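Long-range contact in 4-oxalocrotonate decarboxylase NahK (PDB 5D2H), which catalyses the decarboxylation of (3E)-2-oxohex-3-enedioate to 2-oxopent-4-enoate in the breakdown of aromatic hydrocarbons: residues P125-E130 against V206-N211. The protein carries 1 engineered substitution. Residues are numbered along the deposited sequence; the frame is centred on the assembly and turned at random.
With MG (magnesium ion), chain B; AKG (2-oxoglutaric acid), chain C.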
ATOM      1  N   PRO A 125       9.806   4.944   9.215  1.00 18.15           N
ATOM      2  CA  PRO A 125       8.937   3.867   8.737  1.00 17.82           C
ATOM      3  C   PRO A 125       7.960   3.366   9.786  1.00 19.50           C
ATOM      4  O   PRO A 125       8.214   3.453  10.992  1.00 17.46           O
ATOM      5  CB  PRO A 125       9.929   2.757   8.377  1.00 18.03           C
ATOM      6  CG  PRO A 125      11.105   3.008   9.280  1.00 15.75           C
ATOM      7  CD  PRO A 125      11.206   4.503   9.373  1.00 14.76           C
ATOM      8  N   LYS A 126       6.840   2.830   9.305  1.00 20.81           N
ATOM      9  CA  LYS A 126       5.866   2.163  10.149  1.00 18.63           C
ATOM     10  C   LYS A 126       5.481   0.878   9.442  1.00 19.54           C
ATOM     11  O   LYS A 126       5.566   0.790   8.217  1.00 18.93           O
ATOM     12  CB  LYS A 126       4.617   3.018  10.312  1.00 15.42           C
ATOM     13  CG  LYS A 126       4.850   4.401  10.875  1.00 23.66           C
ATOM     14  CD  LYS A 126       3.515   5.110  11.097  1.00 23.16           C
ATOM     15  CE  LYS A 126       3.728   6.518  11.630  1.00 29.42           C
ATOM     16  NZ  LYS A 126       2.441   7.169  11.975  1.00 38.10           N
ATOM     17  N   ILE A 127       5.052  -0.114  10.210  1.00 18.36           N
ATOM     18  CA  ILE A 127       4.594  -1.356   9.619  1.00 20.46           C
ATOM     19  C   ILE A 127       3.098  -1.478   9.806  1.00 17.42           C
ATOM     20  O   ILE A 127       2.530  -0.949  10.764  1.00 20.96           O
ATOM     21  CB  ILE A 127       5.282  -2.571  10.240  1.00 21.99           C
ATOM     22  CG1 ILE A 127       4.932  -2.685  11.731  1.00 23.72           C
ATOM     23  CG2 ILE A 127       6.779  -2.467  10.040  1.00 22.32           C
ATOM     24  CD1 ILE A 127       5.226  -4.057  12.317  1.00 26.72           C
ATOM     25  N   GLU A 128       2.461  -2.159   8.870  1.00 18.51           N
ATOM     26  CA  GLU A 128       1.058  -2.494   9.014  1.00 19.88           C
ATOM     27  C   GLU A 128       0.828  -3.931   8.563  1.00 20.01           C
ATOM     28  O   GLU A 128       1.521  -4.432   7.668  1.00 19.86           O
ATOM     29  CB  GLU A 128       0.174  -1.507   8.243  1.00 22.82           C
ATOM     30  CG  GLU A 128       0.678  -1.161   6.870  1.00 22.17           C
ATOM     31  CD  GLU A 128      -0.124  -0.058   6.208  1.00 23.36           C
ATOM     32  OE1 GLU A 128      -1.009   0.545   6.858  1.00 22.41           O
ATOM     33  OE2 GLU A 128       0.139   0.211   5.023  1.00 23.72           O
ATOM     34  N   ALA A 129      -0.120  -4.593   9.220  1.00 15.75           N
ATOM     35  CA  ALA A 129      -0.504  -5.962   8.893  1.00 16.99           C
ATOM     36  C   ALA A 129      -1.590  -5.941   7.839  1.00 20.92           C
ATOM     37  O   ALA A 129      -2.612  -5.263   7.996  1.00 19.19           O
ATOM     38  CB  ALA A 129      -0.993  -6.691  10.125  1.00 14.18           C
ATOM     39  N   GLU A 130      -1.371  -6.683   6.761  1.00 15.68           N
ATOM     40  CA  GLU A 130      -2.315  -6.690   5.662  1.00 17.71           C
ATOM     41  C   GLU A 130      -2.484  -8.105   5.154  1.00 18.06           C
ATOM     42  O   GLU A 130      -1.702  -9.008   5.466  1.00 17.57           O
ATOM     43  CB  GLU A 130      -1.830  -5.778   4.523  1.00 16.01           C
ATOM     44  CG  GLU A 130      -1.379  -4.403   4.982  1.00 17.21           C
ATOM     45  CD  GLU A 130      -1.344  -3.360   3.858  1.00 23.38           C
ATOM     46  OE1 GLU A 130      -0.659  -2.335   4.037  1.00 18.91           O
ATOM     47  OE2 GLU A 130      -2.009  -3.541   2.813  1.00 17.92           O
ATOM     48  N   VAL A 206      -5.625 -10.869  13.183  1.00 28.02           N
ATOM     49  CA  VAL A 206      -4.209 -10.598  13.019  1.00 23.48           C
ATOM     50  C   VAL A 206      -3.695 -10.060  14.332  1.00 23.97           C
ATOM     51  O   VAL A 206      -4.382  -9.284  14.988  1.00 22.49           O
ATOM     52  CB  VAL A 206      -3.960  -9.564  11.904  1.00 23.67           C
ATOM     53  CG1 VAL A 206      -2.511  -9.135  11.896  1.00 31.65           C
ATOM     54  CG2 VAL A 206      -4.346 -10.140  10.558  1.00 26.64           C
ATOM     55  N   VAL A 207      -2.504 -10.494  14.732  1.00 22.07           N
ATOM     56  CA  VAL A 207      -1.887  -9.974  15.952  1.00 27.86           C
ATOM     57  C   VAL A 207      -0.489  -9.489  15.627  1.00 18.56           C
ATOM     58  O   VAL A 207       0.353 -10.271  15.202  1.00 23.35           O
ATOM     59  CB  VAL A 207      -1.805 -11.042  17.071  1.00 22.45           C
ATOM     60  CG1 VAL A 207      -1.303 -10.416  18.373  1.00 25.72           C
ATOM     61  CG2 VAL A 207      -3.166 -11.681  17.297  1.00 32.45           C
ATOM     62  N   MET A 208      -0.249  -8.197  15.803  1.00 22.42           N
ATOM     63  CA  MET A 208       1.083  -7.653  15.560  1.00 17.64           C
ATOM     64  C   MET A 208       1.894  -7.571  16.846  1.00 23.25           C
ATOM     65  O   MET A 208       1.508  -6.885  17.798  1.00 20.35           O
ATOM     66  CB  MET A 208       1.001  -6.266  14.937  1.00 16.55           C
ATOM     67  CG  MET A 208       2.345  -5.664  14.593  1.00 25.74           C
ATOM     68  SD  MET A 208       2.129  -3.941  14.119  1.00 33.07           S
ATOM     69  CE  MET A 208       0.839  -4.121  12.873  1.00 24.29           C
ATOM     70  N   GLU A 209       3.030  -8.255  16.857  1.00 22.32           N
ATOM     71  CA  GLU A 209       3.945  -8.198  17.990  1.00 26.28           C
ATOM     72  C   GLU A 209       5.209  -7.454  17.596  1.00 18.32           C
ATOM     73  O   GLU A 209       5.715  -7.617  16.494  1.00 19.22           O
ATOM     74  CB  GLU A 209       4.287  -9.608  18.479  1.00 23.78           C
ATOM     75  CG  GLU A 209       3.074 -10.394  18.942  1.00 27.19           C
ATOM     76  CD  GLU A 209       3.384 -11.852  19.168  1.00 30.70           C
ATOM     77  OE1 GLU A 209       4.575 -12.200  19.154  1.00 37.26           O
ATOM     78  OE2 GLU A 209       2.442 -12.648  19.352  1.00 39.10           O
ATOM     79  N   LYS A 210       5.699  -6.625  18.503  1.00 26.00           N
ATOM     80  CA  LYS A 210       6.925  -5.879  18.278  1.00 21.48           C
ATOM     81  C   LYS A 210       7.791  -6.101  19.502  1.00 24.14           C
ATOM     82  O   LYS A 210       7.370  -5.812  20.622  1.00 20.95           O
ATOM     83  CB  LYS A 210       6.602  -4.405  18.105  1.00 17.71           C
ATOM     84  CG  LYS A 210       7.799  -3.480  18.006  1.00 25.65           C
ATOM     85  CD  LYS A 210       7.304  -2.057  17.823  1.00 21.53           C
ATOM     86  CE  LYS A 210       8.284  -1.039  18.359  1.00 28.89           C
ATOM     87  NZ  LYS A 210       7.782   0.329  18.087  1.00 31.15           N
ATOM     88  N   ASN A 211       8.985  -6.641  19.282  1.00 25.83           N
ATOM     89  CA  ASN A 211       9.900  -6.944  20.377  1.00 23.78           C
ATOM     90  C   ASN A 211       9.200  -7.737  21.476  1.00 27.11           C
ATOM     91  O   ASN A 211       9.225  -7.360  22.638  1.00 25.89           O
ATOM     92  CB  ASN A 211      10.506  -5.650  20.919  1.00 20.70           C
ATOM     93  CG  ASN A 211      11.285  -4.885  19.851  1.00 19.74           C
ATOM     94  OD1 ASN A 211      11.971  -5.486  19.025  1.00 22.68           O
ATOM     95  ND2 ASN A 211      11.162  -3.569  19.851  1.00 17.49           N
TER
HETATM   96 MG    MG B 301      -0.631  -0.441   3.416  1.00 19.38          MG
HETATM   97  C1  AKG C 302      -1.308   2.771   3.413  1.00 29.88           C
HETATM   98  O1  AKG C 302      -2.308   2.541   4.123  1.00 35.77           O
HETATM   99  O2  AKG C 302      -0.699   1.837   2.827  1.00 20.97           O
HETATM  100  C2  AKG C 302      -0.799   4.148   3.285  1.00 29.42           C
HETATM  101  O5  AKG C 302       0.410   4.305   3.254  1.00 36.97           O
HETATM  102  C3  AKG C 302      -1.640   5.409   3.191  1.00 29.50           C
HETATM  103  C4  AKG C 302      -3.124   5.237   3.488  1.00 25.70           C
HETATM  104  C5  AKG C 302      -3.447   5.145   4.963  1.00 37.88           C
HETATM  105  O3  AKG C 302      -4.449   4.457   5.258  1.00 28.13           O
HETATM  106  O4  AKG C 302      -2.746   5.739   5.828  1.00 35.69           O
HETATM  107  O   HOH W   1      -1.566  -1.165   1.780  1.00 16.05           O
HETATM  108  O   HOH W   2      -2.469   0.052   4.298  1.00 20.17           O
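I127 and A129 meet V206 and M208 in a buried, apolar sheet-on-sheet contact within the FAA hydrolase fold: strand 126-135 of the larger, metal-carrying sheet lies over strand 205-210 of the five-stranded mixed sheet. The two short segments run roughly antiparallel, at 155°, with axes 8.2 Å apart at closest approach; no backbone pairing joins them, and side chains fill the space between. M208 sits in the middle. Its CG is anti to the backbone N (chi1 -177°), which carries the thioether across to strand 126-135, and there SD rests 3.6 Å from CD1 of I127. The bend at chi3 then swings CE under the backbone, 3.8 Å from N of A129, a buried amide for which the model offers no partner. V270 of the neighbouring strand 267-272 packs against A129, V206 and M208 alike. With an alanine at M208, SD and CE would be gone, and I127 CD1 and the backbone at A129 would probably face a gap on the side of the strand turned from the metal. On the other face E128 and E130 reach the magnesium, through OE2 at 1.9 Å and OE1 at 2.0 Å respectively; E161 binds it too, and 2-oxoglutarate adds its O2. Tightest across the interface is A129, whose CB presses to 3.4 Å from CG1 of V206.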